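Long-range contacts in 7,8-dihydro-6-hydroxymethylpterin pyrophosphokinase-dihydropteroate synthase (PDB 6JWV), which probably catalyses two successive steps of folate biosynthesis, pyrophosphorylation of 6-hydroxymethyl-7,8-dihydropterin by ATP and condensation of the resulting diphosphate with 4-aminobenzoate to give 7,8-dihydropteroate: residues A[477-482]-A[497-502]; A[376-381]-A[571-576]. The protein carries 1 engineered substitution. One frame throughout, in Å; residues are numbered along the deposited sequence.

Interaction 1: residues A[477-482]-A[497-502]; sequences PIISID and LVDILN. With XTZ (4-{[(2-amino-4-oxo-3,4,7,8-tetrahydropteridin-6-yl)methyl]amino}-N-(1,3-thiazol-2-yl)benzenesulfonamide), chain C.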
ATOM      1  N   PRO A 477     -21.348  19.331   9.702  1.00 29.50           N
ATOM      2  CA  PRO A 477     -21.262  18.022   9.096  1.00 26.38           C
ATOM      3  C   PRO A 477     -22.344  17.851   8.033  1.00 23.52           C
ATOM      4  O   PRO A 477     -23.409  18.489   8.088  1.00 22.19           O
ATOM      5  CB  PRO A 477     -21.504  17.070  10.266  1.00 27.09           C
ATOM      6  CG  PRO A 477     -22.385  17.858  11.182  1.00 29.42           C
ATOM      7  CD  PRO A 477     -21.893  19.275  11.074  1.00 29.46           C
ATOM      8  N   ILE A 478     -22.018  17.016   7.057  1.00 19.94           N
ATOM      9  CA  ILE A 478     -22.972  16.503   6.119  1.00 17.85           C
ATOM     10  C   ILE A 478     -23.848  15.474   6.867  1.00 16.75           C
ATOM     11  O   ILE A 478     -23.342  14.688   7.695  1.00 16.36           O
ATOM     12  CB  ILE A 478     -22.216  15.936   4.901  1.00 17.56           C
ATOM     13  CG1 ILE A 478     -21.528  17.105   4.166  1.00 17.07           C
ATOM     14  CG2 ILE A 478     -23.135  15.124   3.985  1.00 16.53           C
ATOM     15  CD1 ILE A 478     -20.253  16.733   3.440  1.00 17.26           C
ATOM     16  N   ILE A 479     -25.155  15.525   6.610  1.00 14.91           N
ATOM     17  CA  ILE A 479     -26.107  14.633   7.269  1.00 14.22           C
ATOM     18  C   ILE A 479     -26.637  13.620   6.264  1.00 13.73           C
ATOM     19  O   ILE A 479     -27.285  13.960   5.255  1.00 13.01           O
ATOM     20  CB  ILE A 479     -27.296  15.386   7.950  1.00 14.16           C
ATOM     21  CG1 ILE A 479     -26.817  16.448   8.951  1.00 14.59           C
ATOM     22  CG2 ILE A 479     -28.249  14.415   8.633  1.00 13.68           C
ATOM     23  CD1 ILE A 479     -26.007  15.912  10.122  1.00 15.08           C
ATOM     24  N   SER A 480     -26.356  12.364   6.568  1.00 13.26           N
ATOM     25  CA  SER A 480     -26.864  11.259   5.795  1.00 13.05           C
ATOM     26  C   SER A 480     -27.938  10.513   6.597  1.00 12.76           C
ATOM     27  O   SER A 480     -27.733  10.196   7.765  1.00 12.65           O
ATOM     28  CB  SER A 480     -25.688  10.360   5.429  1.00 12.87           C
ATOM     29  OG  SER A 480     -26.059   9.005   5.455  1.00 13.37           O
ATOM     30  N   ILE A 481     -29.081  10.235   5.976  1.00 12.79           N
ATOM     31  CA  ILE A 481     -30.107   9.367   6.610  1.00 12.73           C
ATOM     32  C   ILE A 481     -30.191   7.946   6.020  1.00 12.65           C
ATOM     33  O   ILE A 481     -30.452   7.765   4.843  1.00 12.55           O
ATOM     34  CB  ILE A 481     -31.504  10.047   6.695  1.00 12.67           C
ATOM     35  CG1 ILE A 481     -32.478   9.162   7.498  1.00 12.66           C
ATOM     36  CG2 ILE A 481     -32.009  10.436   5.304  1.00 12.57           C
ATOM     37  CD1 ILE A 481     -33.788   9.805   7.865  1.00 12.60           C
ATOM     38  N   ASP A 482     -29.960   6.954   6.871  1.00 13.31           N
ATOM     39  CA  ASP A 482     -30.045   5.535   6.537  1.00 13.71           C
ATOM     40  C   ASP A 482     -31.518   5.127   6.588  1.00 13.95           C
ATOM     41  O   ASP A 482     -32.065   4.849   7.636  1.00 14.05           O
ATOM     42  CB  ASP A 482     -29.213   4.742   7.543  1.00 14.32           C
ATOM     43  CG  ASP A 482     -29.066   3.275   7.196  1.00 15.30           C
ATOM     44  OD1 ASP A 482     -29.934   2.668   6.529  1.00 16.62           O
ATOM     45  OD2 ASP A 482     -28.066   2.683   7.638  1.00 15.95           O
ATOM     46  N   LEU A 497     -33.462  18.710   6.794  1.00 23.52           N
ATOM     47  CA  LEU A 497     -32.770  18.032   7.887  1.00 21.40           C
ATOM     48  C   LEU A 497     -31.619  17.148   7.437  1.00 20.50           C
ATOM     49  O   LEU A 497     -30.795  16.756   8.258  1.00 20.03           O
ATOM     50  CB  LEU A 497     -33.752  17.184   8.701  1.00 21.57           C
ATOM     51  CG  LEU A 497     -35.057  17.836   9.161  1.00 21.68           C
ATOM     52  CD1 LEU A 497     -35.973  16.793   9.790  1.00 21.21           C
ATOM     53  CD2 LEU A 497     -34.773  18.992  10.108  1.00 21.21           C
ATOM     54  N   VAL A 498     -31.588  16.791   6.150  1.00 19.62           N
ATOM     55  CA  VAL A 498     -30.589  15.846   5.633  1.00 18.22           C
ATOM     56  C   VAL A 498     -29.959  16.314   4.327  1.00 18.13           C
ATOM     57  O   VAL A 498     -30.525  17.162   3.633  1.00 19.10           O
ATOM     58  CB  VAL A 498     -31.152  14.413   5.473  1.00 17.74           C
ATOM     59  CG1 VAL A 498     -31.588  13.839   6.818  1.00 17.30           C
ATOM     60  CG2 VAL A 498     -32.267  14.363   4.436  1.00 17.47           C
ATOM     61  N   ASP A 499     -28.786  15.768   4.011  1.00 17.33           N
ATOM     62  CA  ASP A 499     -28.138  16.002   2.717  1.00 16.82           C
ATOM     63  C   ASP A 499     -28.092  14.755   1.811  1.00 16.18           C
ATOM     64  O   ASP A 499     -28.222  14.880   0.596  1.00 16.57           O
ATOM     65  CB  ASP A 499     -26.728  16.555   2.912  1.00 16.93           C
ATOM     66  CG  ASP A 499     -26.681  17.717   3.900  1.00 17.34           C
ATOM     67  OD1 ASP A 499     -27.344  18.739   3.644  1.00 17.52           O
ATOM     68  OD2 ASP A 499     -25.977  17.609   4.932  1.00 17.27           O
ATOM     69  N   ILE A 500     -27.930  13.568   2.398  1.00 14.76           N
ATOM     70  CA  ILE A 500     -27.709  12.339   1.637  1.00 13.67           C
ATOM     71  C   ILE A 500     -28.728  11.279   2.021  1.00 13.33           C
ATOM     72  O   ILE A 500     -29.076  11.160   3.196  1.00 13.63           O
ATOM     73  CB  ILE A 500     -26.274  11.778   1.866  1.00 13.61           C
ATOM     74  CG1 ILE A 500     -25.216  12.764   1.349  1.00 13.48           C
ATOM     75  CG2 ILE A 500     -26.087  10.409   1.207  1.00 13.42           C
ATOM     76  CD1 ILE A 500     -23.781  12.392   1.654  1.00 13.30           C
ATOM     77  N   LEU A 501     -29.179  10.509   1.029  1.00 12.51           N
ATOM     78  CA  LEU A 501     -29.929   9.292   1.256  1.00 12.04           C
ATOM     79  C   LEU A 501     -29.005   8.088   1.255  1.00 12.24           C
ATOM     80  O   LEU A 501     -28.381   7.805   0.243  1.00 12.61           O
ATOM     81  CB  LEU A 501     -30.977   9.115   0.153  1.00 11.89           C
ATOM     82  CG  LEU A 501     -31.785   7.813   0.082  1.00 11.44           C
ATOM     83  CD1 LEU A 501     -32.635   7.650   1.329  1.00 11.48           C
ATOM     84  CD2 LEU A 501     -32.643   7.818  -1.166  1.00 11.36           C
ATOM     85  N   ASN A 502     -28.912   7.379   2.378  1.00 12.45           N
ATOM     86  CA  ASN A 502     -28.212   6.089   2.430  1.00 12.58           C
ATOM     87  C   ASN A 502     -29.277   4.999   2.318  1.00 12.85           C
ATOM     88  O   ASN A 502     -29.956   4.655   3.302  1.00 12.82           O
ATOM     89  CB  ASN A 502     -27.359   5.969   3.710  1.00 12.97           C
ATOM     90  CG  ASN A 502     -26.735   4.589   3.900  1.00 13.45           C
ATOM     91  OD1 ASN A 502     -26.590   3.803   2.963  1.00 14.15           O
ATOM     92  ND2 ASN A 502     -26.357   4.292   5.129  1.00 13.77           N
TER
HETATM   93  O3  XTZ C 801     -22.434  -1.478   5.368  1.00 15.07           O
HETATM   94  C16 XTZ C 801     -23.336  -0.615   5.394  1.00 15.41           C
HETATM   95  N2  XTZ C 801     -23.427   0.300   4.418  1.00 14.72           N
HETATM   96  C3  XTZ C 801     -24.336  -0.574   6.492  1.00 16.06           C
HETATM   97  N4  XTZ C 801     -24.353  -1.454   7.525  1.00 17.88           N
HETATM   98  C4  XTZ C 801     -25.308  -1.350   8.499  1.00 20.37           C
HETATM   99  C15 XTZ C 801     -26.373  -0.277   8.485  1.00 17.83           C
HETATM  100  N8  XTZ C 801     -26.289   0.626   7.345  1.00 15.99           N
HETATM  101  C2  XTZ C 801     -25.350   0.517   6.403  1.00 15.74           C
HETATM  102  N3  XTZ C 801     -25.311   1.385   5.354  1.00 14.65           N
HETATM  103  C1  XTZ C 801     -24.369   1.258   4.391  1.00 14.43           C
HETATM  104  N1  XTZ C 801     -24.353   2.120   3.356  1.00 14.22           N
HETATM  105  C5  XTZ C 801     -25.353  -2.310   9.663  1.00 25.84           C
HETATM  106  N5  XTZ C 801     -25.854  -3.624   9.258  1.00 36.13           N
HETATM  107  C6  XTZ C 801     -25.208  -4.795   9.563  1.00 42.93           C
HETATM  108  C14 XTZ C 801     -24.666  -4.950  10.846  1.00 45.03           C
HETATM  109  C13 XTZ C 801     -24.003  -6.118  11.174  1.00 49.98           C
HETATM  110  C9  XTZ C 801     -23.858  -7.160  10.252  1.00 56.41           C
HETATM  111  C8  XTZ C 801     -24.408  -7.024   8.962  1.00 49.53           C
HETATM  112  C7  XTZ C 801     -25.084  -5.843   8.621  1.00 44.81           C
HETATM  113  S1  XTZ C 801     -23.082  -8.489  10.731  1.00 67.09           S
HETATM  114  O1  XTZ C 801     -21.703  -8.283  10.996  1.00 62.24           O
HETATM  115  O2  XTZ C 801     -23.143  -9.467   9.675  1.00 67.48           O
HETATM  116  N6  XTZ C 801     -23.767  -9.023  12.104  1.00 79.67           N
HETATM  117  C10 XTZ C 801     -23.555  -8.551  13.380  1.00 92.64           C
HETATM  118  S2  XTZ C 801     -23.928  -9.452  14.813  1.00104.71           S
HETATM  119  C12 XTZ C 801     -23.393  -8.179  15.869  1.00101.59           C
HETATM  120  C11 XTZ C 801     -22.964  -7.126  15.051  1.00100.26           C
HETATM  121  N7  XTZ C 801     -23.051  -7.328  13.692  1.00 96.53           N
HETATM  122  O   HOH W   1     -25.360  19.946   6.513  1.00 20.69           O
HETATM  123  O   HOH W   2     -31.411   2.366   4.112  1.00 10.57           O
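A beta-alpha-beta unit of the TIM barrel of dihydropteroate synthase brings strand 478-482 beside strand 500-502, and the C-terminal ends of both reach the pterin pocket. The two strands run parallel. Ser480 pairs with Ile500, Ile481 with Leu501 and Asp482 with Asn502. Ile481 sits at the centre, its N bonded to Ile500 O at 2.9 Å and its O to Asn502 N. At the strand entrance Asp499 breaks the regular pattern: its backbone N and that of Ile500 both donate to Ile479 O, while its carboxylate, suited to a backbone N-H here, takes Ile479 N on OD2 at 2.8 Å. A water joins the same OD2 to Pro477 O. On the face carrying Ile481 and Leu501, Val498 CG1 lies 3.7 Å from Ile481 CG2 and also meets Ile479 CG2; on the face of Ser480 and Ile500, Ile478 CG2 touches Ile500 CD1.

Asp482 and Asn502 leave that latter face side by side, and CG anti to the backbone N in each (chi1 -172° and 173°) carries both toward the pterin, their planes 46° apart. Asp482 OD2 accepts from N8 of the bound pterin-sulfathiazole adduct at 2.7 Å. The amide of Asn502 can both give and take: its OD1 accepts from ligand N1 at 2.8 Å and its ND2 donates to ligand N3 at 3.1 Å. Asp430 accepts from Asn502 ND2, probably helping to orient the amide, and from Ser480 OG. Its strand, 428-432, bonds to the other edge of 478-482, while helices 448-464 and 486-494 pack over the apolar face through Leu456, Val452, Phe489 and Cys492.

Interaction 2: residues A[376-381]-A[571-576]; sequences YVLKDR and RILFDI. With XTZ (4-{[(2-amino-4-oxo-3,4,7,8-tetrahydropteridin-6-yl)methyl]amino}-N-(1,3-thiazol-2-yl)benzenesulfonamide), chain C.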
ATOM      1  N   TYR A 376     -16.691  14.020  -7.302  1.00 11.64           N
ATOM      2  CA  TYR A 376     -17.995  13.622  -6.746  1.00 11.03           C
ATOM      3  C   TYR A 376     -18.476  14.700  -5.751  1.00 11.11           C
ATOM      4  O   TYR A 376     -17.680  15.555  -5.332  1.00 10.93           O
ATOM      5  CB  TYR A 376     -17.918  12.223  -6.118  1.00 10.47           C
ATOM      6  CG  TYR A 376     -17.170  12.142  -4.807  1.00 10.17           C
ATOM      7  CD1 TYR A 376     -15.763  12.179  -4.761  1.00 10.03           C
ATOM      8  CD2 TYR A 376     -17.866  12.016  -3.604  1.00 10.01           C
ATOM      9  CE1 TYR A 376     -15.079  12.105  -3.550  1.00  9.78           C
ATOM     10  CE2 TYR A 376     -17.194  11.939  -2.390  1.00  9.88           C
ATOM     11  CZ  TYR A 376     -15.805  11.991  -2.366  1.00  9.83           C
ATOM     12  OH  TYR A 376     -15.161  11.915  -1.152  1.00  9.68           O
ATOM     13  N   VAL A 377     -19.766  14.680  -5.396  1.00 11.09           N
ATOM     14  CA  VAL A 377     -20.382  15.753  -4.588  1.00 11.08           C
ATOM     15  C   VAL A 377     -21.260  15.157  -3.503  1.00 11.48           C
ATOM     16  O   VAL A 377     -22.210  14.437  -3.793  1.00 11.43           O
ATOM     17  CB  VAL A 377     -21.207  16.743  -5.453  1.00 10.86           C
ATOM     18  CG1 VAL A 377     -22.029  17.675  -4.582  1.00 10.67           C
ATOM     19  CG2 VAL A 377     -20.314  17.560  -6.371  1.00 10.55           C
ATOM     20  N   LEU A 378     -20.926  15.450  -2.253  1.00 12.35           N
ATOM     21  CA  LEU A 378     -21.646  14.917  -1.102  1.00 13.25           C
ATOM     22  C   LEU A 378     -22.805  15.824  -0.704  1.00 14.53           C
ATOM     23  O   LEU A 378     -23.891  15.347  -0.370  1.00 14.07           O
ATOM     24  CB  LEU A 378     -20.693  14.717   0.070  1.00 13.15           C
ATOM     25  CG  LEU A 378     -19.566  13.690  -0.060  1.00 13.06           C
ATOM     26  CD1 LEU A 378     -18.713  13.739   1.201  1.00 12.82           C
ATOM     27  CD2 LEU A 378     -20.121  12.286  -0.274  1.00 13.28           C
ATOM     28  N   LYS A 379     -22.569  17.134  -0.764  1.00 16.72           N
ATOM     29  CA  LYS A 379     -23.582  18.121  -0.455  1.00 19.11           C
ATOM     30  C   LYS A 379     -23.503  19.293  -1.423  1.00 21.90           C
ATOM     31  O   LYS A 379     -24.364  19.454  -2.284  1.00 24.09           O
ATOM     32  CB  LYS A 379     -23.413  18.593   0.988  1.00 19.10           C
ATOM     33  CG  LYS A 379     -24.403  19.655   1.424  1.00 19.57           C
ATOM     34  CD  LYS A 379     -24.135  20.102   2.850  1.00 19.49           C
ATOM     35  CE  LYS A 379     -25.060  21.250   3.203  1.00 19.71           C
ATOM     36  NZ  LYS A 379     -24.760  21.796   4.547  1.00 19.74           N
ATOM     37  N   ASP A 380     -22.425  20.055  -1.314  1.00 25.31           N
ATOM     38  CA  ASP A 380     -22.369  21.462  -1.719  1.00 28.17           C
ATOM     39  C   ASP A 380     -21.140  21.760  -2.547  1.00 27.10           C
ATOM     40  O   ASP A 380     -21.165  22.598  -3.447  1.00 26.80           O
ATOM     41  CB  ASP A 380     -22.232  22.321  -0.441  1.00 32.35           C
ATOM     42  CG  ASP A 380     -23.470  23.118  -0.121  1.00 35.86           C
ATOM     43  OD1 ASP A 380     -24.456  23.052  -0.888  1.00 38.48           O
ATOM     44  OD2 ASP A 380     -23.442  23.830   0.909  1.00 38.86           O
ATOM     45  N   ARG A 381     -20.056  21.085  -2.179  1.00 25.60           N
ATOM     46  CA  ARG A 381     -18.722  21.443  -2.577  1.00 25.63           C
ATOM     47  C   ARG A 381     -18.139  20.337  -3.435  1.00 23.29           C
ATOM     48  O   ARG A 381     -18.692  19.240  -3.530  1.00 22.61           O
ATOM     49  CB  ARG A 381     -17.837  21.660  -1.320  1.00 28.67           C
ATOM     50  CG  ARG A 381     -18.344  22.655  -0.270  1.00 30.72           C
ATOM     51  CD  ARG A 381     -18.188  24.102  -0.735  1.00 35.97           C
ATOM     52  NE  ARG A 381     -19.381  24.911  -0.445  1.00 40.33           N
ATOM     53  CZ  ARG A 381     -19.926  25.799  -1.281  1.00 41.53           C
ATOM     54  NH1 ARG A 381     -19.403  26.009  -2.483  1.00 40.32           N
ATOM     55  NH2 ARG A 381     -21.014  26.473  -0.916  1.00 42.64           N
ATOM     56  N   ARG A 571     -23.196  12.449  -8.076  1.00  8.58           N
ATOM     57  CA  ARG A 571     -23.840  12.409  -6.746  1.00  8.69           C
ATOM     58  C   ARG A 571     -24.158  10.999  -6.260  1.00  8.66           C
ATOM     59  O   ARG A 571     -24.832  10.822  -5.237  1.00  8.83           O
ATOM     60  CB  ARG A 571     -25.110  13.250  -6.735  1.00  8.97           C
ATOM     61  CG  ARG A 571     -24.828  14.730  -6.669  1.00  9.33           C
ATOM     62  CD  ARG A 571     -26.111  15.509  -6.498  1.00  9.65           C
ATOM     63  NE  ARG A 571     -25.833  16.931  -6.289  1.00 10.04           N
ATOM     64  CZ  ARG A 571     -25.603  17.503  -5.104  1.00 10.18           C
ATOM     65  NH1 ARG A 571     -25.598  16.795  -3.970  1.00 10.07           N
ATOM     66  NH2 ARG A 571     -25.371  18.803  -5.055  1.00 10.37           N
ATOM     67  N   ILE A 572     -23.665   9.998  -6.976  1.00  8.56           N
ATOM     68  CA  ILE A 572     -24.005   8.620  -6.673  1.00  8.56           C
ATOM     69  C   ILE A 572     -22.819   7.868  -6.077  1.00  8.80           C
ATOM     70  O   ILE A 572     -21.734   7.873  -6.637  1.00  8.93           O
ATOM     71  CB  ILE A 572     -24.592   7.918  -7.913  1.00  8.34           C
ATOM     72  CG1 ILE A 572     -25.909   8.581  -8.292  1.00  8.24           C
ATOM     73  CG2 ILE A 572     -24.838   6.444  -7.649  1.00  8.26           C
ATOM     74  CD1 ILE A 572     -26.396   8.253  -9.680  1.00  8.40           C
ATOM     75  N   LEU A 573     -23.049   7.218  -4.939  1.00  9.21           N
ATOM     76  CA  LEU A 573     -22.002   6.499  -4.196  1.00  9.56           C
ATOM     77  C   LEU A 573     -22.257   5.002  -4.144  1.00  9.70           C
ATOM     78  O   LEU A 573     -23.383   4.564  -3.873  1.00  9.51           O
ATOM     79  CB  LEU A 573     -21.897   7.057  -2.777  1.00  9.70           C
ATOM     80  CG  LEU A 573     -21.542   8.538  -2.694  1.00  9.76           C
ATOM     81  CD1 LEU A 573     -22.355   9.181  -1.602  1.00  9.99           C
ATOM     82  CD2 LEU A 573     -20.061   8.693  -2.429  1.00  9.81           C
ATOM     83  N   PHE A 574     -21.196   4.243  -4.402  1.00 10.06           N
ATOM     84  CA  PHE A 574     -21.232   2.786  -4.515  1.00 10.39           C
ATOM     85  C   PHE A 574     -20.903   2.223  -3.162  1.00 10.46           C
ATOM     86  O   PHE A 574     -20.001   2.734  -2.487  1.00 10.51           O
ATOM     87  CB  PHE A 574     -20.141   2.312  -5.472  1.00 10.80           C
ATOM     88  CG  PHE A 574     -20.492   2.432  -6.920  1.00 11.27           C
ATOM     89  CD1 PHE A 574     -20.671   3.686  -7.520  1.00 11.79           C
ATOM     90  CD2 PHE A 574     -20.595   1.287  -7.714  1.00 11.28           C
ATOM     91  CE1 PHE A 574     -20.992   3.782  -8.875  1.00 12.02           C
ATOM     92  CE2 PHE A 574     -20.919   1.375  -9.057  1.00 11.29           C
ATOM     93  CZ  PHE A 574     -21.126   2.619  -9.640  1.00 11.77           C
ATOM     94  N   ASP A 575     -21.604   1.168  -2.770  1.00 10.48           N
ATOM     95  CA  ASP A 575     -21.298   0.461  -1.535  1.00 10.87           C
ATOM     96  C   ASP A 575     -21.581  -1.022  -1.733  1.00 11.30           C
ATOM     97  O   ASP A 575     -22.690  -1.429  -2.121  1.00 11.24           O
ATOM     98  CB  ASP A 575     -22.087   1.048  -0.352  1.00 11.21           C
ATOM     99  CG  ASP A 575     -21.718   0.409   1.026  1.00 11.58           C
ATOM    100  OD1 ASP A 575     -20.989  -0.622   1.088  1.00 11.43           O
ATOM    101  OD2 ASP A 575     -22.184   0.962   2.063  1.00 11.47           O
ATOM    102  N   ILE A 576     -20.554  -1.819  -1.458  1.00 11.72           N
ATOM    103  CA  ILE A 576     -20.568  -3.277  -1.646  1.00 12.06           C
ATOM    104  C   ILE A 576     -21.411  -4.048  -0.640  1.00 12.31           C
ATOM    105  O   ILE A 576     -21.613  -5.246  -0.817  1.00 12.65           O
ATOM    106  CB  ILE A 576     -19.138  -3.858  -1.587  1.00 12.16           C
ATOM    107  CG1 ILE A 576     -18.487  -3.485  -0.239  1.00 12.52           C
ATOM    108  CG2 ILE A 576     -18.354  -3.414  -2.816  1.00 11.79           C
ATOM    109  CD1 ILE A 576     -16.997  -3.692  -0.158  1.00 13.32           C
TER
HETATM  110  O3  XTZ C 801     -22.434  -1.478   5.368  1.00 15.07           O
HETATM  111  C16 XTZ C 801     -23.336  -0.615   5.394  1.00 15.41           C
HETATM  112  N2  XTZ C 801     -23.427   0.300   4.418  1.00 14.72           N
HETATM  113  C3  XTZ C 801     -24.336  -0.574   6.492  1.00 16.06           C
HETATM  114  N4  XTZ C 801     -24.353  -1.454   7.525  1.00 17.88           N
HETATM  115  C4  XTZ C 801     -25.308  -1.350   8.499  1.00 20.37           C
HETATM  116  C15 XTZ C 801     -26.373  -0.277   8.485  1.00 17.83           C
HETATM  117  N8  XTZ C 801     -26.289   0.626   7.345  1.00 15.99           N
HETATM  118  C2  XTZ C 801     -25.350   0.517   6.403  1.00 15.74           C
HETATM  119  N3  XTZ C 801     -25.311   1.385   5.354  1.00 14.65           N
HETATM  120  C1  XTZ C 801     -24.369   1.258   4.391  1.00 14.43           C
HETATM  121  N1  XTZ C 801     -24.353   2.120   3.356  1.00 14.22           N
HETATM  122  C5  XTZ C 801     -25.353  -2.310   9.663  1.00 25.84           C
HETATM  123  N5  XTZ C 801     -25.854  -3.624   9.258  1.00 36.13           N
HETATM  124  C6  XTZ C 801     -25.208  -4.795   9.563  1.00 42.93           C
HETATM  125  C14 XTZ C 801     -24.666  -4.950  10.846  1.00 45.03           C
HETATM  126  C13 XTZ C 801     -24.003  -6.118  11.174  1.00 49.98           C
HETATM  127  C9  XTZ C 801     -23.858  -7.160  10.252  1.00 56.41           C
HETATM  128  C8  XTZ C 801     -24.408  -7.024   8.962  1.00 49.53           C
HETATM  129  C7  XTZ C 801     -25.084  -5.843   8.621  1.00 44.81           C
HETATM  130  S1  XTZ C 801     -23.082  -8.489  10.731  1.00 67.09           S
HETATM  131  O1  XTZ C 801     -21.703  -8.283  10.996  1.00 62.24           O
HETATM  132  O2  XTZ C 801     -23.143  -9.467   9.675  1.00 67.48           O
HETATM  133  N6  XTZ C 801     -23.767  -9.023  12.104  1.00 79.67           N
HETATM  134  C10 XTZ C 801     -23.555  -8.551  13.380  1.00 92.64           C
HETATM  135  S2  XTZ C 801     -23.928  -9.452  14.813  1.00104.71           S
HETATM  136  C12 XTZ C 801     -23.393  -8.179  15.869  1.00101.59           C
HETATM  137  C11 XTZ C 801     -22.964  -7.126  15.051  1.00100.26           C
HETATM  138  N7  XTZ C 801     -23.051  -7.328  13.692  1.00 96.53           N
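Arg571 leaves its backbone with CG anti to the carbonyl carbon (chi1 -76°) and runs extended from CG to NE, reaching Lys379; the last torsion (chi4 -88°) then turns the guanidinium across the chain, bringing its edge to Lys379 O and one face to Val377. NH2 donates to Lys379 O at 3.0 Å, and NH1 adds a weak bond of 3.4 Å to the same oxygen. Val377, whose CG1 is anti to its own N (chi1 170°), lays that methyl 3.6 Å from Arg571 CZ. A long arginine suits this place because its N-H groups serve different partners: NE forms a salt bridge with Glu35 of helix 30-44, and NH1 also bonds to Ser525 OG.

Leu573 supplies the apolar half, its branched end touching two neighbours with different methyls: CD1 packs 4.0 Å from Leu378 CD2, and CD2 lies 4.2 Å from Tyr376 CD2. Farther on, Asp575 OD2 accepts from ligand N1 and, at 2.7 Å, ligand N2. The contact thus joins two sheets. Segment 376-381 starts on the last residue of strand 373-376 and turns toward strand 383-384 in the antiparallel sheet that includes strands 163-172 and 208-214; strand 572-575 pairs in parallel with strand 525-529 and is backed by helix 547-564.

How the interactions relate
Both contacts are largely buried, but they join different things. Interaction 1 unites two neighbouring strands of the parallel sheet, and backbone bonds dominate it, regular except near Asp499; interaction 2 sets a loop joining two strands of the antiparallel sheet against another strand of that parallel sheet, and relies on one arginine and a few apolar side chains. They meet where Ile500 CG1 lies 3.4 Å from Leu378 O, with Ile478 also packed on Leu378 and Lys379. From the two contacts the C-terminal ends of three strands of one parallel sheet line the pterin site, so polar side chains gather there while the rest of each contact is mostly apolar.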